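Local coordinates for protein ATP phosphoribosyltransferase regulatory subunit (Lactococcus lactis, PDB 1Z7M) that is required for the first step of histidine biosynthesis and may allow feedback regulation of ATP phosphoribosyltransferase activity by histidine, at residues Leu172-Lys183 / Tyr285-Ser295; Ile231-Leu240 / Pro271-Val279. All blocks are in the same frame, centred on the assembly; numbering follows the deposited sequence.

Contact 1: residues Leu172-Lys183 / Tyr285-Ser295; sequences LNKTVFEIGSAK and YTDLMFKAYSS. With PO4 (phosphate ion), chain J.
Phe177 and Phe290 form the apolar centre of two neighbouring antiparallel strands in the main sheet of a class II synthetase-like fold. Their planes are nearly parallel, at 22°, but the rings are slid apart and barely overlap. The closest atoms are Phe177 CZ and Phe290 CD1, 3.7 Å apart. The Phe177 CG lies anti to the backbone N (chi1 -170°), which brings the ring over toward strand 288-294. The same ring brings Phe177 CD1 within 4.0 Å of Ala292 CB, and the carbonyl O of Lys291 lies over one of its faces. The CG2 branch of Ile179 packs on Phe290 CB at 4.0 Å. Helix 152-169 packs on Phe177 from this side of the sheet.

Paired backbone bonds join the strands at Val176 with Tyr293 and at Glu178 with Lys291. The other face carries Glu178, Lys291 and Tyr293 beside the apolar Val176 and Met289. A phosphate, probably from the crystallisation liquor, is bound there. Tyr293 OH donates to phosphate O2 at 2.7 Å. Lys291, extended beyond CG, brings NZ to the same O2 at 2.8 Å. Glu178 OE2 forms a salt bridge with a basic side chain of another protein's chain.

At the far end Asp287 meets the start of helix 182-191, and Asp287 O accepts from Ala182 N at 2.7 Å. Ser181 OG donates to Asp287 OD1 at 3.0 Å, from above the carboxylate plane. With an alanine here in place of the aspartate, the Ser181 hydroxyl would probably lose its carboxylate partner. Ser181 OG also caps the backbone N of Phe184.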
loop_
_atom_site.group_PDB
_atom_site.type_symbol
_atom_site.label_atom_id
_atom_site.label_comp_id
_atom_site.label_asym_id
_atom_site.label_seq_id
_atom_site.Cartn_x
_atom_site.Cartn_y
_atom_site.Cartn_z
ATOM N N LEU B 172 -38.033 -16.675 -6.248
ATOM C CA LEU B 172 -38.620 -15.422 -6.715
ATOM C C LEU B 172 -39.890 -15.645 -7.530
ATOM O O LEU B 172 -39.866 -16.369 -8.519
ATOM C CB LEU B 172 -37.592 -14.675 -7.550
ATOM C CG LEU B 172 -36.311 -14.311 -6.811
ATOM C CD1 LEU B 172 -35.304 -13.794 -7.804
ATOM C CD2 LEU B 172 -36.605 -13.263 -5.767
ATOM N N ASN B 173 -40.986 -14.999 -7.126
ATOM C CA ASN B 173 -42.281 -15.148 -7.802
ATOM C C ASN B 173 -42.399 -14.522 -9.187
ATOM O O ASN B 173 -42.670 -15.224 -10.154
ATOM C CB ASN B 173 -43.412 -14.597 -6.936
ATOM C CG ASN B 173 -43.325 -15.057 -5.500
ATOM O OD1 ASN B 173 -42.982 -16.214 -5.218
ATOM N ND2 ASN B 173 -43.656 -14.153 -4.572
ATOM N N LYS B 174 -42.212 -13.210 -9.296
ATOM C CA LYS B 174 -42.326 -12.540 -10.594
ATOM C C LYS B 174 -40.990 -12.126 -11.242
ATOM O O LYS B 174 -40.419 -11.077 -10.919
ATOM C CB LYS B 174 -43.238 -11.323 -10.452
ATOM C CG LYS B 174 -43.510 -10.606 -11.759
ATOM C CD LYS B 174 -44.574 -9.545 -11.577
ATOM C CE LYS B 174 -45.869 -10.178 -11.081
ATOM N NZ LYS B 174 -46.929 -9.170 -10.802
ATOM N N THR B 175 -40.509 -12.950 -12.171
ATOM C CA THR B 175 -39.243 -12.674 -12.852
ATOM C C THR B 175 -39.283 -12.821 -14.367
ATOM O O THR B 175 -39.775 -13.816 -14.899
ATOM C CB THR B 175 -38.094 -13.608 -12.374
ATOM O OG1 THR B 175 -38.360 -14.961 -12.776
ATOM C CG2 THR B 175 -37.937 -13.547 -10.867
ATOM N N VAL B 176 -38.726 -11.838 -15.058
ATOM C CA VAL B 176 -38.666 -11.883 -16.506
ATOM C C VAL B 176 -37.237 -12.123 -16.985
ATOM O O VAL B 176 -36.268 -11.630 -16.403
ATOM C CB VAL B 176 -39.196 -10.582 -17.130
ATOM C CG1 VAL B 176 -40.561 -10.272 -16.554
ATOM C CG2 VAL B 176 -38.231 -9.441 -16.884
ATOM N N PHE B 177 -37.129 -12.895 -18.053
ATOM C CA PHE B 177 -35.849 -13.222 -18.646
ATOM C C PHE B 177 -35.798 -12.532 -20.018
ATOM O O PHE B 177 -36.763 -12.607 -20.781
ATOM C CB PHE B 177 -35.760 -14.730 -18.790
ATOM C CG PHE B 177 -34.421 -15.207 -19.168
ATOM C CD1 PHE B 177 -33.486 -15.516 -18.196
ATOM C CD2 PHE B 177 -34.084 -15.357 -20.504
ATOM C CE1 PHE B 177 -32.224 -15.977 -18.547
ATOM C CE2 PHE B 177 -32.827 -15.815 -20.876
ATOM C CZ PHE B 177 -31.892 -16.128 -19.894
ATOM N N GLU B 178 -34.691 -11.854 -20.322
ATOM C CA GLU B 178 -34.535 -11.125 -21.593
ATOM C C GLU B 178 -33.306 -11.525 -22.389
ATOM O O GLU B 178 -32.203 -11.554 -21.852
ATOM C CB GLU B 178 -34.432 -9.618 -21.351
ATOM C CG GLU B 178 -35.682 -8.949 -20.811
ATOM C CD GLU B 178 -35.428 -7.502 -20.392
ATOM O OE1 GLU B 178 -36.388 -6.826 -19.962
ATOM O OE2 GLU B 178 -34.266 -7.039 -20.483
ATOM N N ILE B 179 -33.487 -11.810 -23.673
ATOM C CA ILE B 179 -32.355 -12.165 -24.514
ATOM C C ILE B 179 -32.146 -11.132 -25.608
ATOM O O ILE B 179 -33.073 -10.427 -26.008
ATOM C CB ILE B 179 -32.537 -13.529 -25.160
ATOM C CG1 ILE B 179 -33.833 -13.560 -25.965
ATOM C CG2 ILE B 179 -32.545 -14.589 -24.098
ATOM C CD1 ILE B 179 -34.046 -14.868 -26.693
ATOM N N GLY B 180 -30.916 -11.046 -26.089
ATOM C CA GLY B 180 -30.610 -10.081 -27.123
ATOM C C GLY B 180 -29.431 -10.493 -27.980
ATOM O O GLY B 180 -28.891 -11.592 -27.822
ATOM N N SER B 181 -29.034 -9.602 -28.885
ATOM C CA SER B 181 -27.924 -9.869 -29.786
ATOM C C SER B 181 -26.984 -8.681 -29.998
ATOM O O SER B 181 -27.405 -7.619 -30.451
ATOM C CB SER B 181 -28.472 -10.318 -31.128
ATOM O OG SER B 181 -27.420 -10.522 -32.050
ATOM N N ALA B 182 -25.709 -8.874 -29.669
ATOM C CA ALA B 182 -24.716 -7.828 -29.834
ATOM C C ALA B 182 -24.591 -7.571 -31.322
ATOM O O ALA B 182 -24.392 -6.443 -31.761
ATOM C CB ALA B 182 -23.382 -8.279 -29.270
ATOM N N LYS B 183 -24.724 -8.636 -32.099
ATOM C CA LYS B 183 -24.617 -8.555 -33.547
ATOM C C LYS B 183 -25.725 -7.697 -34.167
ATOM O O LYS B 183 -25.490 -6.967 -35.128
ATOM C CB LYS B 183 -24.647 -9.966 -34.126
ATOM C CG LYS B 183 -23.786 -10.169 -35.359
ATOM C CD LYS B 183 -23.804 -11.639 -35.792
ATOM C CE LYS B 183 -23.130 -11.875 -37.152
ATOM N NZ LYS B 183 -23.797 -11.144 -38.291
ATOM N N TYR B 285 -18.423 -8.488 -25.775
ATOM C CA TYR B 285 -19.562 -9.380 -25.930
ATOM C C TYR B 285 -19.797 -9.684 -27.404
ATOM O O TYR B 285 -20.164 -8.806 -28.186
ATOM C CB TYR B 285 -20.815 -8.767 -25.307
ATOM C CG TYR B 285 -21.055 -9.168 -23.859
ATOM C CD1 TYR B 285 -20.036 -9.087 -22.910
ATOM C CD2 TYR B 285 -22.318 -9.573 -23.430
ATOM C CE1 TYR B 285 -20.269 -9.400 -21.563
ATOM C CE2 TYR B 285 -22.565 -9.884 -22.085
ATOM C CZ TYR B 285 -21.531 -9.794 -21.155
ATOM O OH TYR B 285 -21.758 -10.103 -19.831
ATOM N N THR B 286 -19.585 -10.952 -27.753
ATOM C CA THR B 286 -19.715 -11.461 -29.116
ATOM C C THR B 286 -21.097 -11.364 -29.746
ATOM O O THR B 286 -21.262 -10.697 -30.760
ATOM C CB THR B 286 -19.267 -12.939 -29.197
ATOM O OG1 THR B 286 -17.897 -13.045 -28.790
ATOM C CG2 THR B 286 -19.414 -13.468 -30.615
ATOM N N ASP B 287 -22.088 -12.040 -29.173
ATOM C CA ASP B 287 -23.424 -11.990 -29.755
ATOM C C ASP B 287 -24.564 -12.173 -28.751
ATOM O O ASP B 287 -25.204 -11.205 -28.339
ATOM C CB ASP B 287 -23.532 -13.033 -30.867
ATOM C CG ASP B 287 -24.785 -12.866 -31.696
ATOM O OD1 ASP B 287 -25.879 -12.953 -31.116
ATOM O OD2 ASP B 287 -24.687 -12.647 -32.922
ATOM N N LEU B 288 -24.839 -13.418 -28.375
ATOM C CA LEU B 288 -25.904 -13.672 -27.414
ATOM C C LEU B 288 -25.562 -13.020 -26.081
ATOM O O LEU B 288 -24.412 -13.063 -25.641
ATOM C CB LEU B 288 -26.107 -15.176 -27.215
ATOM C CG LEU B 288 -27.030 -15.547 -26.050
ATOM C CD1 LEU B 288 -28.432 -14.976 -26.274
ATOM C CD2 LEU B 288 -27.063 -17.061 -25.894
ATOM N N MET B 289 -26.570 -12.405 -25.464
ATOM C CA MET B 289 -26.440 -11.740 -24.168
ATOM C C MET B 289 -27.817 -11.751 -23.511
ATOM O O MET B 289 -28.816 -11.572 -24.197
ATOM C CB MET B 289 -25.942 -10.308 -24.353
ATOM C CG MET B 289 -26.801 -9.443 -25.253
ATOM S SD MET B 289 -26.026 -7.856 -25.656
ATOM C CE MET B 289 -27.325 -7.007 -26.360
ATOM N N PHE B 290 -27.884 -11.955 -22.197
ATOM C CA PHE B 290 -29.181 -12.032 -21.531
ATOM C C PHE B 290 -29.218 -11.528 -20.101
ATOM O O PHE B 290 -28.246 -11.651 -19.375
ATOM C CB PHE B 290 -29.646 -13.480 -21.564
ATOM C CG PHE B 290 -28.576 -14.453 -21.181
ATOM C CD1 PHE B 290 -28.443 -14.883 -19.873
ATOM C CD2 PHE B 290 -27.666 -14.912 -22.127
ATOM C CE1 PHE B 290 -27.420 -15.756 -19.510
ATOM C CE2 PHE B 290 -26.642 -15.783 -21.772
ATOM C CZ PHE B 290 -26.521 -16.204 -20.460
ATOM N N LYS B 291 -30.354 -10.966 -19.702
ATOM C CA LYS B 291 -30.534 -10.456 -18.346
ATOM C C LYS B 291 -31.776 -11.092 -17.739
ATOM O O LYS B 291 -32.548 -11.738 -18.438
ATOM C CB LYS B 291 -30.606 -8.928 -18.354
ATOM C CG LYS B 291 -29.363 -8.251 -18.908
ATOM C CD LYS B 291 -29.396 -6.751 -18.663
ATOM C CE LYS B 291 -28.153 -6.075 -19.219
ATOM N NZ LYS B 291 -28.170 -4.604 -18.986
ATOM N N ALA B 292 -31.971 -10.898 -16.441
ATOM C CA ALA B 292 -33.127 -11.443 -15.750
ATOM C C ALA B 292 -33.435 -10.522 -14.592
ATOM O O ALA B 292 -32.543 -10.191 -13.818
ATOM C CB ALA B 292 -32.824 -12.839 -15.240
ATOM N N TYR B 293 -34.693 -10.107 -14.475
ATOM C CA TYR B 293 -35.093 -9.205 -13.402
ATOM C C TYR B 293 -36.192 -9.777 -12.517
ATOM O O TYR B 293 -36.890 -10.709 -12.905
ATOM C CB TYR B 293 -35.575 -7.871 -13.975
ATOM C CG TYR B 293 -34.498 -7.053 -14.642
ATOM C CD1 TYR B 293 -33.968 -7.431 -15.874
ATOM C CD2 TYR B 293 -33.995 -5.906 -14.032
ATOM C CE1 TYR B 293 -32.957 -6.688 -16.483
ATOM C CE2 TYR B 293 -32.984 -5.152 -14.630
ATOM C CZ TYR B 293 -32.466 -5.549 -15.852
ATOM O OH TYR B 293 -31.437 -4.833 -16.429
ATOM N N SER B 294 -36.321 -9.215 -11.318
ATOM C CA SER B 294 -37.350 -9.616 -10.360
ATOM C C SER B 294 -38.127 -8.364 -10.045
ATOM O O SER B 294 -37.533 -7.305 -9.844
ATOM C CB SER B 294 -36.742 -10.144 -9.053
ATOM O OG SER B 294 -37.665 -10.009 -7.971
ATOM N N SER B 295 -39.447 -8.471 -9.999
ATOM C CA SER B 295 -40.256 -7.302 -9.695
ATOM C C SER B 295 -39.872 -6.765 -8.330
ATOM O O SER B 295 -40.246 -5.656 -7.976
ATOM C CB SER B 295 -41.741 -7.662 -9.705
ATOM O OG SER B 295 -41.995 -8.808 -8.903
HETATM P P PO4 J . -31.594 -3.650 -19.748
HETATM O O1 PO4 J . -32.290 -4.717 -20.076
HETATM O O2 PO4 J . -30.702 -3.499 -18.702
HETATM O O3 PO4 J . -30.341 -3.703 -21.090
HETATM O O4 PO4 J . -32.128 -2.306 -20.249
#

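Contact 2: residues Ile231-Leu240 / Pro271-Val279; sequences IFITNELSRL and PIIIDLGMV
The flat amide of Asn235 meets the backbone of Ile274. Asn235 ND2 donates to Ile274 O at 3.1 Å, and the acceptor lies close to the amide plane, 15° out of it. ND2 itself stands above the carbonyl plane of Ile274, 53° out of it. The CG2 branch of Ile273 crosses the amide obliquely and comes 3.3 Å from Asn235 ND2. Asn235 OD1 has a weak hydrogen bond to a basic side chain of another protein's chain, so both ends of the amide have partners.

The carboxylate of Asp275 is the second flat group. Gly277 N meets Asp275 OD1 at 2.7 Å, nearly along the C-O bond. This Asx turn lies inside a type I beta turn from Asp275 to Met278. The turn carries Gly277 CA to the carbonyl O of Ile231, a CA-H...O contact of 3.6 Å.

Apolar side chains complete the join. Ile231 crosses Leu276 at about a right angle, with Ile231 CG2 against Leu276 CB at 3.7 Å. The Leu276 CG lies anti to the carbonyl carbon (chi1 -66°), and from there its CD1 meets Leu240 CD1 tip to tip at 3.9 Å. Farther along, Leu237 CG touches Ile274 CD1 at 4.2 Å.

Thr234 forms an ST turn with Glu236, the N-cap of helix 237-246. The contact joins the start of that helix and the loop before it to strand 272-274 and the turn after it. Helix 250-267 packs on Leu237, Ile274 and Leu276 through Phe256 and Leu259. Strand 175-181 borders strand 272-274 within the sheet.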
loop_
_atom_site.group_PDB
_atom_site.type_symbol
_atom_site.label_atom_id
_atom_site.label_comp_id
_atom_site.label_asym_id
_atom_site.label_seq_id
_atom_site.Cartn_x
_atom_site.Cartn_y
_atom_site.Cartn_z
ATOM N N ILE B 231 -38.015 -0.647 -31.031
ATOM C CA ILE B 231 -37.168 -1.491 -30.196
ATOM C C ILE B 231 -36.857 -0.860 -28.849
ATOM O O ILE B 231 -36.281 -1.505 -27.974
ATOM C CB ILE B 231 -35.842 -1.802 -30.862
ATOM C CG1 ILE B 231 -35.066 -0.504 -31.079
ATOM C CG2 ILE B 231 -36.073 -2.546 -32.150
ATOM C CD1 ILE B 231 -33.623 -0.708 -31.475
ATOM N N PHE B 232 -37.223 0.403 -28.679
ATOM C CA PHE B 232 -36.996 1.087 -27.418
ATOM C C PHE B 232 -38.082 0.777 -26.410
ATOM O O PHE B 232 -37.846 0.897 -25.220
ATOM C CB PHE B 232 -36.999 2.599 -27.612
ATOM C CG PHE B 232 -35.650 3.205 -27.843
ATOM C CD1 PHE B 232 -34.823 2.745 -28.862
ATOM C CD2 PHE B 232 -35.241 4.293 -27.087
ATOM C CE1 PHE B 232 -33.615 3.368 -29.120
ATOM C CE2 PHE B 232 -34.037 4.917 -27.341
ATOM C CZ PHE B 232 -33.224 4.457 -28.356
ATOM N N ILE B 233 -39.275 0.395 -26.867
ATOM C CA ILE B 233 -40.366 0.155 -25.927
ATOM C C ILE B 233 -41.260 -1.060 -26.099
ATOM O O ILE B 233 -42.347 -1.085 -25.518
ATOM C CB ILE B 233 -41.312 1.377 -25.850
ATOM C CG1 ILE B 233 -42.044 1.546 -27.178
ATOM C CG2 ILE B 233 -40.529 2.638 -25.506
ATOM C CD1 ILE B 233 -43.038 2.691 -27.180
ATOM N N THR B 234 -40.844 -2.054 -26.881
ATOM C CA THR B 234 -41.680 -3.243 -27.053
ATOM C C THR B 234 -40.955 -4.538 -27.325
ATOM O O THR B 234 -39.918 -4.554 -27.976
ATOM C CB THR B 234 -42.687 -3.097 -28.198
ATOM O OG1 THR B 234 -43.534 -4.256 -28.218
ATOM C CG2 THR B 234 -41.972 -3.002 -29.535
ATOM N N ASN B 235 -41.524 -5.634 -26.833
ATOM C CA ASN B 235 -40.938 -6.948 -27.067
ATOM C C ASN B 235 -41.992 -7.891 -27.658
ATOM O O ASN B 235 -41.848 -9.112 -27.562
ATOM C CB ASN B 235 -40.405 -7.579 -25.777
ATOM C CG ASN B 235 -39.903 -6.564 -24.789
ATOM O OD1 ASN B 235 -40.679 -5.785 -24.248
ATOM N ND2 ASN B 235 -38.601 -6.570 -24.535
ATOM N N GLU B 236 -43.054 -7.342 -28.247
ATOM C CA GLU B 236 -44.095 -8.180 -28.843
ATOM C C GLU B 236 -43.502 -8.874 -30.070
ATOM O O GLU B 236 -43.372 -8.258 -31.121
ATOM C CB GLU B 236 -45.290 -7.321 -29.257
ATOM C CG GLU B 236 -46.413 -8.111 -29.930
ATOM C CD GLU B 236 -47.549 -7.209 -30.404
ATOM O OE1 GLU B 236 -48.103 -6.466 -29.558
ATOM O OE2 GLU B 236 -47.887 -7.238 -31.614
ATOM N N LEU B 237 -43.163 -10.155 -29.938
ATOM C CA LEU B 237 -42.525 -10.904 -31.016
ATOM C C LEU B 237 -43.105 -10.694 -32.408
ATOM O O LEU B 237 -42.359 -10.607 -33.390
ATOM C CB LEU B 237 -42.490 -12.399 -30.687
ATOM C CG LEU B 237 -41.220 -13.148 -31.137
ATOM C CD1 LEU B 237 -41.258 -14.602 -30.668
ATOM C CD2 LEU B 237 -41.104 -13.105 -32.634
ATOM N N SER B 238 -44.428 -10.605 -32.505
ATOM C CA SER B 238 -45.082 -10.396 -33.803
ATOM C C SER B 238 -44.737 -9.024 -34.398
ATOM O O SER B 238 -44.275 -8.918 -35.539
ATOM C CB SER B 238 -46.604 -10.534 -33.647
ATOM O OG SER B 238 -47.073 -9.783 -32.533
ATOM N N ARG B 239 -44.959 -7.978 -33.608
ATOM C CA ARG B 239 -44.677 -6.622 -34.040
ATOM C C ARG B 239 -43.205 -6.479 -34.434
ATOM O O ARG B 239 -42.890 -6.003 -35.526
ATOM C CB ARG B 239 -45.027 -5.634 -32.933
ATOM C CG ARG B 239 -45.052 -4.213 -33.421
ATOM C CD ARG B 239 -45.442 -3.265 -32.325
ATOM N NE ARG B 239 -46.719 -3.620 -31.723
ATOM C CZ ARG B 239 -47.384 -2.841 -30.873
ATOM N NH1 ARG B 239 -46.889 -1.652 -30.526
ATOM N NH2 ARG B 239 -48.546 -3.249 -30.370
ATOM N N LEU B 240 -42.306 -6.905 -33.552
ATOM C CA LEU B 240 -40.875 -6.823 -33.825
ATOM C C LEU B 240 -40.478 -7.545 -35.098
ATOM O O LEU B 240 -39.785 -6.982 -35.940
ATOM C CB LEU B 240 -40.064 -7.391 -32.663
ATOM C CG LEU B 240 -40.130 -6.570 -31.378
ATOM C CD1 LEU B 240 -39.133 -7.119 -30.396
ATOM C CD2 LEU B 240 -39.819 -5.112 -31.659
ATOM N N PRO B 271 -41.478 -18.251 -20.390
ATOM C CA PRO B 271 -41.653 -17.322 -21.508
ATOM C C PRO B 271 -40.467 -16.371 -21.617
ATOM O O PRO B 271 -40.202 -15.569 -20.716
ATOM C CB PRO B 271 -42.960 -16.608 -21.161
ATOM C CG PRO B 271 -42.956 -16.598 -19.659
ATOM C CD PRO B 271 -42.471 -17.997 -19.329
ATOM N N ILE B 272 -39.739 -16.482 -22.718
ATOM C CA ILE B 272 -38.581 -15.632 -22.949
ATOM C C ILE B 272 -39.015 -14.306 -23.561
ATOM O O ILE B 272 -40.040 -14.218 -24.237
ATOM C CB ILE B 272 -37.572 -16.313 -23.901
ATOM C CG1 ILE B 272 -37.166 -17.668 -23.335
ATOM C CG2 ILE B 272 -36.360 -15.431 -24.097
ATOM C CD1 ILE B 272 -36.708 -17.604 -21.910
ATOM N N ILE B 273 -38.228 -13.271 -23.319
ATOM C CA ILE B 273 -38.531 -11.965 -23.856
ATOM C C ILE B 273 -37.372 -11.479 -24.716
ATOM O O ILE B 273 -36.211 -11.552 -24.323
ATOM C CB ILE B 273 -38.821 -11.002 -22.724
ATOM C CG1 ILE B 273 -40.114 -11.431 -22.047
ATOM C CG2 ILE B 273 -38.937 -9.610 -23.239
ATOM C CD1 ILE B 273 -40.369 -10.744 -20.733
ATOM N N ILE B 274 -37.692 -11.008 -25.912
ATOM C CA ILE B 274 -36.659 -10.535 -26.808
ATOM C C ILE B 274 -36.544 -9.020 -26.737
ATOM O O ILE B 274 -37.528 -8.299 -26.929
ATOM C CB ILE B 274 -36.945 -10.993 -28.265
ATOM C CG1 ILE B 274 -36.999 -12.526 -28.320
ATOM C CG2 ILE B 274 -35.866 -10.449 -29.203
ATOM C CD1 ILE B 274 -37.264 -13.131 -29.693
ATOM N N ASP B 275 -35.341 -8.545 -26.421
ATOM C CA ASP B 275 -35.094 -7.113 -26.336
ATOM C C ASP B 275 -34.089 -6.717 -27.403
ATOM O O ASP B 275 -32.893 -6.979 -27.281
ATOM C CB ASP B 275 -34.544 -6.721 -24.967
ATOM C CG ASP B 275 -34.665 -5.228 -24.705
ATOM O OD1 ASP B 275 -34.540 -4.439 -25.673
ATOM O OD2 ASP B 275 -34.884 -4.840 -23.534
ATOM N N LEU B 276 -34.576 -6.090 -28.462
ATOM C CA LEU B 276 -33.695 -5.668 -29.536
ATOM C C LEU B 276 -33.076 -4.319 -29.190
ATOM O O LEU B 276 -32.308 -3.761 -29.965
ATOM C CB LEU B 276 -34.482 -5.573 -30.843
ATOM C CG LEU B 276 -35.023 -6.894 -31.390
ATOM C CD1 LEU B 276 -35.907 -6.640 -32.600
ATOM C CD2 LEU B 276 -33.859 -7.788 -31.749
ATOM N N GLY B 277 -33.420 -3.798 -28.018
ATOM C CA GLY B 277 -32.878 -2.521 -27.603
ATOM C C GLY B 277 -31.849 -2.688 -26.508
ATOM O O GLY B 277 -31.447 -1.722 -25.870
ATOM N N MET B 278 -31.423 -3.923 -26.293
ATOM C CA MET B 278 -30.440 -4.242 -25.276
ATOM C C MET B 278 -29.050 -3.797 -25.703
ATOM O O MET B 278 -28.612 -4.126 -26.800
ATOM C CB MET B 278 -30.449 -5.746 -25.041
ATOM C CG MET B 278 -29.485 -6.224 -23.996
ATOM S SD MET B 278 -29.580 -8.004 -23.758
ATOM C CE MET B 278 -31.021 -8.103 -22.686
ATOM N N VAL B 279 -28.361 -3.045 -24.846
ATOM C CA VAL B 279 -27.000 -2.575 -25.143
ATOM C C VAL B 279 -25.993 -3.538 -24.504
ATOM O O VAL B 279 -25.998 -3.736 -23.290
ATOM C CB VAL B 279 -26.742 -1.171 -24.565
ATOM C CG1 VAL B 279 -25.348 -0.765 -24.861
ATOM C CG2 VAL B 279 -27.699 -0.170 -25.136
#

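The centres of contact 1 and contact 2 lie about 11 Å apart. Both reach the same mixed sheet, contact 2 through strand 272-274. Strand 175-181 stands between strands 288-294 and 272-274, antiparallel to the first and parallel to the second. Its Ile179 bridges the contacts, with Ile179 N probably bonded to Ile273 O at 2.8 Å and Ile179 O to Asp275 N at 3.0 Å. Along the chain, contact 2 is nested inside the loop closed by contact 1. That loop is mostly helical. Contact 2 joins the start of helix 237-246 to strand 272-274, the outermost strand at this end of the sheet within the chain. Both contacts also reach the chain of another protein, which places this sheet end at a subunit interface.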